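Local coordinates for GTP cyclohydrolase 1 type 2 homolog (PDB 3LNL), which is of unknown function but binds two zinc ions and, as a NIF3-family protein, assembles into a toroid-shaped homohexamer around a central cavity, at residues I280-I285 with G301-V306; Y293-V298 with H321-I326. The protein carries 2 engineered substitutions. All blocks are in the same frame, centred on the assembly; numbering follows the deposited sequence.

Interaction 1: I280-I285 with G301-V306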
loop_
_atom_site.group_PDB
_atom_site.type_symbol
_atom_site.label_atom_id
_atom_site.label_comp_id
_atom_site.label_asym_id
_atom_site.label_seq_id
_atom_site.Cartn_x
_atom_site.Cartn_y
_atom_site.Cartn_z
ATOM N N ILE B 280 -16.415 31.778 -25.147
ATOM C CA ILE B 280 -16.605 30.363 -24.932
ATOM C C ILE B 280 -17.116 29.808 -26.254
ATOM O O ILE B 280 -18.077 30.318 -26.782
ATOM C CB ILE B 280 -17.744 30.152 -23.852
ATOM C CG1 ILE B 280 -17.244 30.458 -22.441
ATOM C CG2 ILE B 280 -18.277 28.761 -23.805
ATOM C CD1 ILE B 280 -15.737 30.248 -22.236
ATOM N N LYS B 281 -16.511 28.746 -26.766
ATOM C CA LYS B 281 -17.108 28.005 -27.875
ATOM C C LYS B 281 -17.246 26.508 -27.594
ATOM O O LYS B 281 -18.315 25.919 -27.867
ATOM C CB LYS B 281 -16.265 28.206 -29.120
ATOM C CG LYS B 281 -16.684 27.348 -30.261
ATOM C CD LYS B 281 -18.010 27.827 -30.857
ATOM C CE LYS B 281 -18.330 27.040 -32.086
ATOM N NZ LYS B 281 -19.683 27.398 -32.483
ATOM N N ARG B 282 -16.155 25.894 -27.143
ATOM C CA ARG B 282 -16.119 24.484 -26.846
ATOM C C ARG B 282 -16.258 24.234 -25.340
ATOM O O ARG B 282 -15.578 24.847 -24.530
ATOM C CB ARG B 282 -14.832 23.848 -27.387
ATOM C CG ARG B 282 -14.585 24.182 -28.829
ATOM C CD ARG B 282 -13.300 23.566 -29.374
ATOM N NE ARG B 282 -13.446 22.119 -29.363
ATOM C CZ ARG B 282 -12.452 21.265 -29.540
ATOM N NH1 ARG B 282 -11.210 21.708 -29.737
ATOM N NH2 ARG B 282 -12.707 19.959 -29.527
ATOM N N ILE B 283 -17.120 23.284 -25.001
ATOM C CA ILE B 283 -17.577 23.006 -23.669
ATOM C C ILE B 283 -17.317 21.535 -23.334
ATOM O O ILE B 283 -17.711 20.657 -24.064
ATOM C CB ILE B 283 -19.080 23.318 -23.622
ATOM C CG1 ILE B 283 -19.280 24.848 -23.974
ATOM C CG2 ILE B 283 -19.662 23.038 -22.220
ATOM C CD1 ILE B 283 -20.381 25.070 -24.845
ATOM N N ALA B 284 -16.621 21.263 -22.232
ATOM C CA ALA B 284 -16.508 19.895 -21.731
ATOM C C ALA B 284 -17.502 19.773 -20.570
ATOM O O ALA B 284 -17.587 20.689 -19.741
ATOM C CB ALA B 284 -15.087 19.628 -21.254
ATOM N N ILE B 285 -18.195 18.651 -20.492
ATOM C CA ILE B 285 -19.225 18.410 -19.465
ATOM C C ILE B 285 -19.036 17.060 -18.810
ATOM O O ILE B 285 -18.985 16.042 -19.484
ATOM C CB ILE B 285 -20.637 18.415 -20.044
ATOM C CG1 ILE B 285 -20.985 19.749 -20.705
ATOM C CG2 ILE B 285 -21.675 18.143 -18.928
ATOM C CD1 ILE B 285 -22.125 19.613 -21.743
ATOM N N GLY B 301 -9.104 20.751 -25.555
ATOM C CA GLY B 301 -9.679 21.865 -26.341
ATOM C C GLY B 301 -10.867 22.606 -25.710
ATOM O O GLY B 301 -11.435 23.523 -26.304
ATOM N N ALA B 302 -11.258 22.243 -24.497
ATOM C CA ALA B 302 -12.362 22.943 -23.845
ATOM C C ALA B 302 -12.035 24.386 -23.508
ATOM O O ALA B 302 -10.960 24.667 -23.052
ATOM C CB ALA B 302 -12.787 22.204 -22.580
ATOM N N ASP B 303 -12.969 25.291 -23.742
ATOM C CA ASP B 303 -12.927 26.661 -23.195
ATOM C C ASP B 303 -13.471 26.780 -21.773
ATOM O O ASP B 303 -13.160 27.763 -21.071
ATOM C CB ASP B 303 -13.715 27.630 -24.102
ATOM C CG ASP B 303 -13.167 27.662 -25.539
ATOM O OD1 ASP B 303 -11.927 27.605 -25.705
ATOM O OD2 ASP B 303 -13.994 27.702 -26.486
ATOM N N VAL B 304 -14.283 25.794 -21.356
ATOM C CA VAL B 304 -14.881 25.761 -20.028
ATOM C C VAL B 304 -15.232 24.307 -19.715
ATOM O O VAL B 304 -15.526 23.496 -20.627
ATOM C CB VAL B 304 -16.155 26.704 -19.933
ATOM C CG1 VAL B 304 -17.259 26.272 -20.957
ATOM C CG2 VAL B 304 -16.718 26.767 -18.498
ATOM N N PHE B 305 -15.082 23.981 -18.442
ATOM C CA PHE B 305 -15.378 22.713 -17.897
ATOM C C PHE B 305 -16.603 22.854 -17.016
ATOM O O PHE B 305 -16.592 23.607 -16.064
ATOM C CB PHE B 305 -14.217 22.184 -17.099
ATOM C CG PHE B 305 -14.422 20.784 -16.577
ATOM C CD1 PHE B 305 -14.479 19.701 -17.452
ATOM C CD2 PHE B 305 -14.610 20.549 -15.204
ATOM C CE1 PHE B 305 -14.645 18.412 -16.981
ATOM C CE2 PHE B 305 -14.812 19.264 -14.722
ATOM C CZ PHE B 305 -14.835 18.186 -15.607
ATOM N N VAL B 306 -17.661 22.122 -17.358
ATOM C CA VAL B 306 -18.941 22.187 -16.665
ATOM C C VAL B 306 -19.142 20.944 -15.837
ATOM O O VAL B 306 -19.045 19.794 -16.354
ATOM C CB VAL B 306 -20.121 22.293 -17.662
ATOM C CG1 VAL B 306 -21.480 22.293 -16.906
ATOM C CG2 VAL B 306 -19.961 23.552 -18.557
#

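Interaction 2: Y293-V298 with H321-I326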
loop_
_atom_site.group_PDB
_atom_site.type_symbol
_atom_site.label_atom_id
_atom_site.label_comp_id
_atom_site.label_asym_id
_atom_site.label_seq_id
_atom_site.Cartn_x
_atom_site.Cartn_y
_atom_site.Cartn_z
ATOM N N TYR B 293 -10.844 16.421 -13.700
ATOM C CA TYR B 293 -10.747 16.308 -15.189
ATOM C C TYR B 293 -10.611 17.641 -15.895
ATOM O O TYR B 293 -10.448 17.668 -17.118
ATOM C CB TYR B 293 -11.972 15.550 -15.779
ATOM C CG TYR B 293 -11.974 14.090 -15.457
ATOM C CD1 TYR B 293 -12.580 13.618 -14.313
ATOM C CD2 TYR B 293 -11.380 13.173 -16.317
ATOM C CE1 TYR B 293 -12.583 12.226 -14.008
ATOM C CE2 TYR B 293 -11.382 11.807 -16.035
ATOM C CZ TYR B 293 -11.991 11.358 -14.884
ATOM O OH TYR B 293 -11.992 10.040 -14.604
ATOM N N GLU B 294 -10.635 18.746 -15.145
ATOM C CA GLU B 294 -10.691 20.076 -15.787
ATOM C C GLU B 294 -9.447 20.437 -16.574
ATOM O O GLU B 294 -9.548 21.051 -17.655
ATOM C CB GLU B 294 -11.071 21.197 -14.804
ATOM C CG GLU B 294 -10.116 21.526 -13.637
ATOM C CD GLU B 294 -10.250 20.591 -12.429
ATOM O OE1 GLU B 294 -10.793 19.467 -12.598
ATOM O OE2 GLU B 294 -9.774 20.975 -11.315
ATOM N N TYR B 295 -8.280 20.077 -16.046
ATOM C CA TYR B 295 -7.020 20.400 -16.722
ATOM C C TYR B 295 -6.897 19.601 -18.041
ATOM O O TYR B 295 -6.481 20.139 -19.071
ATOM C CB TYR B 295 -5.819 20.211 -15.775
ATOM C CG TYR B 295 -5.901 21.158 -14.627
ATOM C CD1 TYR B 295 -6.460 20.763 -13.421
ATOM C CD2 TYR B 295 -5.467 22.491 -14.755
ATOM C CE1 TYR B 295 -6.589 21.677 -12.346
ATOM C CE2 TYR B 295 -5.599 23.395 -13.707
ATOM C CZ TYR B 295 -6.184 22.982 -12.506
ATOM O OH TYR B 295 -6.341 23.870 -11.471
ATOM N N GLN B 296 -7.298 18.332 -17.998
ATOM C CA GLN B 296 -7.303 17.463 -19.178
ATOM C C GLN B 296 -8.330 17.934 -20.219
ATOM O O GLN B 296 -8.035 18.003 -21.409
ATOM C CB GLN B 296 -7.561 16.047 -18.718
ATOM C CG GLN B 296 -7.414 14.960 -19.725
ATOM C CD GLN B 296 -7.300 13.609 -19.019
ATOM O OE1 GLN B 296 -6.222 13.253 -18.585
ATOM N NE2 GLN B 296 -8.432 12.891 -18.852
ATOM N N ALA B 297 -9.488 18.387 -19.744
ATOM C CA ALA B 297 -10.494 18.990 -20.613
ATOM C C ALA B 297 -9.926 20.176 -21.372
ATOM O O ALA B 297 -10.123 20.291 -22.607
ATOM C CB ALA B 297 -11.726 19.392 -19.841
ATOM N N VAL B 298 -9.199 21.043 -20.668
ATOM C CA VAL B 298 -8.568 22.172 -21.366
ATOM C C VAL B 298 -7.536 21.673 -22.384
ATOM O O VAL B 298 -7.513 22.150 -23.509
ATOM C CB VAL B 298 -8.039 23.225 -20.392
ATOM C CG1 VAL B 298 -7.146 24.261 -21.150
ATOM C CG2 VAL B 298 -9.224 23.862 -19.694
ATOM N N HIS B 321 -4.871 29.320 -12.786
ATOM C CA HIS B 321 -4.339 28.713 -13.987
ATOM C C HIS B 321 -5.135 29.050 -15.256
ATOM O O HIS B 321 -4.810 28.583 -16.313
ATOM C CB HIS B 321 -4.271 27.202 -13.818
ATOM C CG HIS B 321 -3.308 26.754 -12.763
ATOM N ND1 HIS B 321 -1.955 27.028 -12.820
ATOM C CD2 HIS B 321 -3.511 26.063 -11.621
ATOM C CE1 HIS B 321 -1.375 26.541 -11.737
ATOM N NE2 HIS B 321 -2.301 25.953 -10.994
ATOM N N GLY B 322 -6.156 29.888 -15.153
ATOM C CA GLY B 322 -6.947 30.249 -16.304
ATOM C C GLY B 322 -7.888 29.162 -16.780
ATOM O O GLY B 322 -8.345 29.214 -17.923
ATOM N N VAL B 323 -8.189 28.171 -15.954
ATOM C CA VAL B 323 -9.116 27.129 -16.354
ATOM C C VAL B 323 -10.538 27.613 -16.002
ATOM O O VAL B 323 -10.851 27.919 -14.831
ATOM C CB VAL B 323 -8.776 25.762 -15.708
ATOM C CG1 VAL B 323 -9.917 24.707 -16.013
ATOM C CG2 VAL B 323 -7.429 25.251 -16.215
ATOM N N ASN B 324 -11.400 27.737 -17.000
ATOM C CA ASN B 324 -12.712 28.225 -16.729
ATOM C C ASN B 324 -13.689 27.112 -16.291
ATOM O O ASN B 324 -13.706 26.038 -16.872
ATOM C CB ASN B 324 -13.269 28.951 -17.949
ATOM C CG ASN B 324 -12.402 30.073 -18.388
ATOM O OD1 ASN B 324 -11.986 30.889 -17.567
ATOM N ND2 ASN B 324 -12.105 30.132 -19.671
ATOM N N LEU B 325 -14.472 27.378 -15.252
ATOM C CA LEU B 325 -15.385 26.369 -14.711
ATOM C C LEU B 325 -16.787 26.934 -14.593
ATOM O O LEU B 325 -16.944 28.138 -14.422
ATOM C CB LEU B 325 -14.957 25.929 -13.323
ATOM C CG LEU B 325 -13.563 25.380 -13.124
ATOM C CD1 LEU B 325 -13.324 25.205 -11.584
ATOM C CD2 LEU B 325 -13.320 24.099 -13.885
ATOM N N ILE B 326 -17.773 26.053 -14.731
ATOM C CA ILE B 326 -19.137 26.301 -14.292
ATOM C C ILE B 326 -19.597 25.135 -13.410
ATOM O O ILE B 326 -19.554 23.959 -13.794
ATOM C CB ILE B 326 -20.175 26.521 -15.455
ATOM C CG1 ILE B 326 -19.731 27.639 -16.388
ATOM C CG2 ILE B 326 -21.552 26.858 -14.859
ATOM C CD1 ILE B 326 -20.457 27.750 -17.691
#

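Interaction 1: I280-I285 with G301-V306
Ala284 is the small bump of this contact: its CB sits against Ala302 CB (3.7 Å) and meets the Phe305 ring at its edge, near the ring plane, at CD1 (3.9 Å). The helix 294-299 closes this face through Ala297. On the other face Ile283 lies alongside Val304 and Val306, all pointing the same way, with Ile283 CG2 3.7 Å from Val306 CG2. Val304 points CG1 into the position between its own backbone N and carbonyl carbon (chi1 60°), which sets that methyl over the notch formed by Ile280 CG2 and Ile283 CG1, touching both. Strands 279-285 and 304-307 are the two parallel strands of a right-handed beta-alpha-beta crossover, laddered by Ala284 N to Val304 O (3.0 Å) and Val306 N to Ala284 O (2.8 Å). Just before the second strand a side chain joins the backbone pairing: Asp303 N bonds Arg282 O, and Asp303 OD2 takes two backbone N-H groups, Lys281 N on its anti side (2.7 Å) and Arg282 N from above the carboxylate plane (2.9 Å). Beyond it the Arg282 side chain, bent at chi3 (65°), lays one guanidinium face over Gly301 C, offset toward its rim; Gly301 ends the helix in a Schellman motif.

Interaction 2: Y293-V298 with H321-I326
The first turn of helix 294-299, held by Ala297 N to Tyr293 O and Val298 N to Glu294 O, packs against the chain that leads from His321 into strand 325-327, and no hydrogen bond crosses between them; the closest CA atoms, of Tyr295 and Val323, are 7.1 Å apart. Val323 is the central bump, fitting among Glu294, Tyr295 and Val298. With its CG1 anti to the backbone N (chi1 172°), it presents two methyls to the helix: CG1 meets Val298 CG2 at 3.8 Å and Glu294 CB at 3.9 Å, while CG2 lies against the Tyr295 ring, 3.6 Å from CE2. Glu294 uses its aliphatic part here, CB also touching Leu325 CD2 at 3.8 Å. Its CG stands between the backbone N and the carbonyl carbon (chi1 64°) and the chain bends again at chi2, a fold that turns the carboxylate back to the helix start, where OE1 bonds Gly292 N. At the outer end Tyr295 OH approaches the edge of the His321 imidazole, near the ring plane, 3.6 Å from CD2. The two side chains cross at about a right angle, with ring planes at 78° and centroids 5.9 Å apart. Ala318 of helix 312-321 also lies on Val323 and Leu325, and His321 packs on Gly83 of a neighbouring subunit. Between His321 and Val323, Gly322 takes positive phi and terminates helix 312-321 in a Schellman motif, turning the chain toward the sheet. In this alpha/beta arrangement the helix of a beta-alpha-beta unit packs on the chain entering the next parallel strand, here in the C-terminal NIF3 domain.

Overall arrangement
Of the elements involved, strand 279-285 leads when the chain is followed from the N terminus, then come helix 294-299, strand 304-307, helix 312-321 and strand 325-327. Interaction 1 closes the loop through helix 294-299 by bringing 301-306 back beside 280-285. Interaction 2 starts inside that loop, at 293-298, and closes beyond it at 321-326, so the two cross rather than nest. Their centres are 8 Å apart and they touch directly: Phe305 N probably bonds Asn324 O, Ala302 N probably bonds Ala297 O, and the Phe305 ring packs on Glu294. Strand 304-307 is thus flanked by both other strands, and the two contacts tie three parallel strands and helix 294-299 into one layered unit.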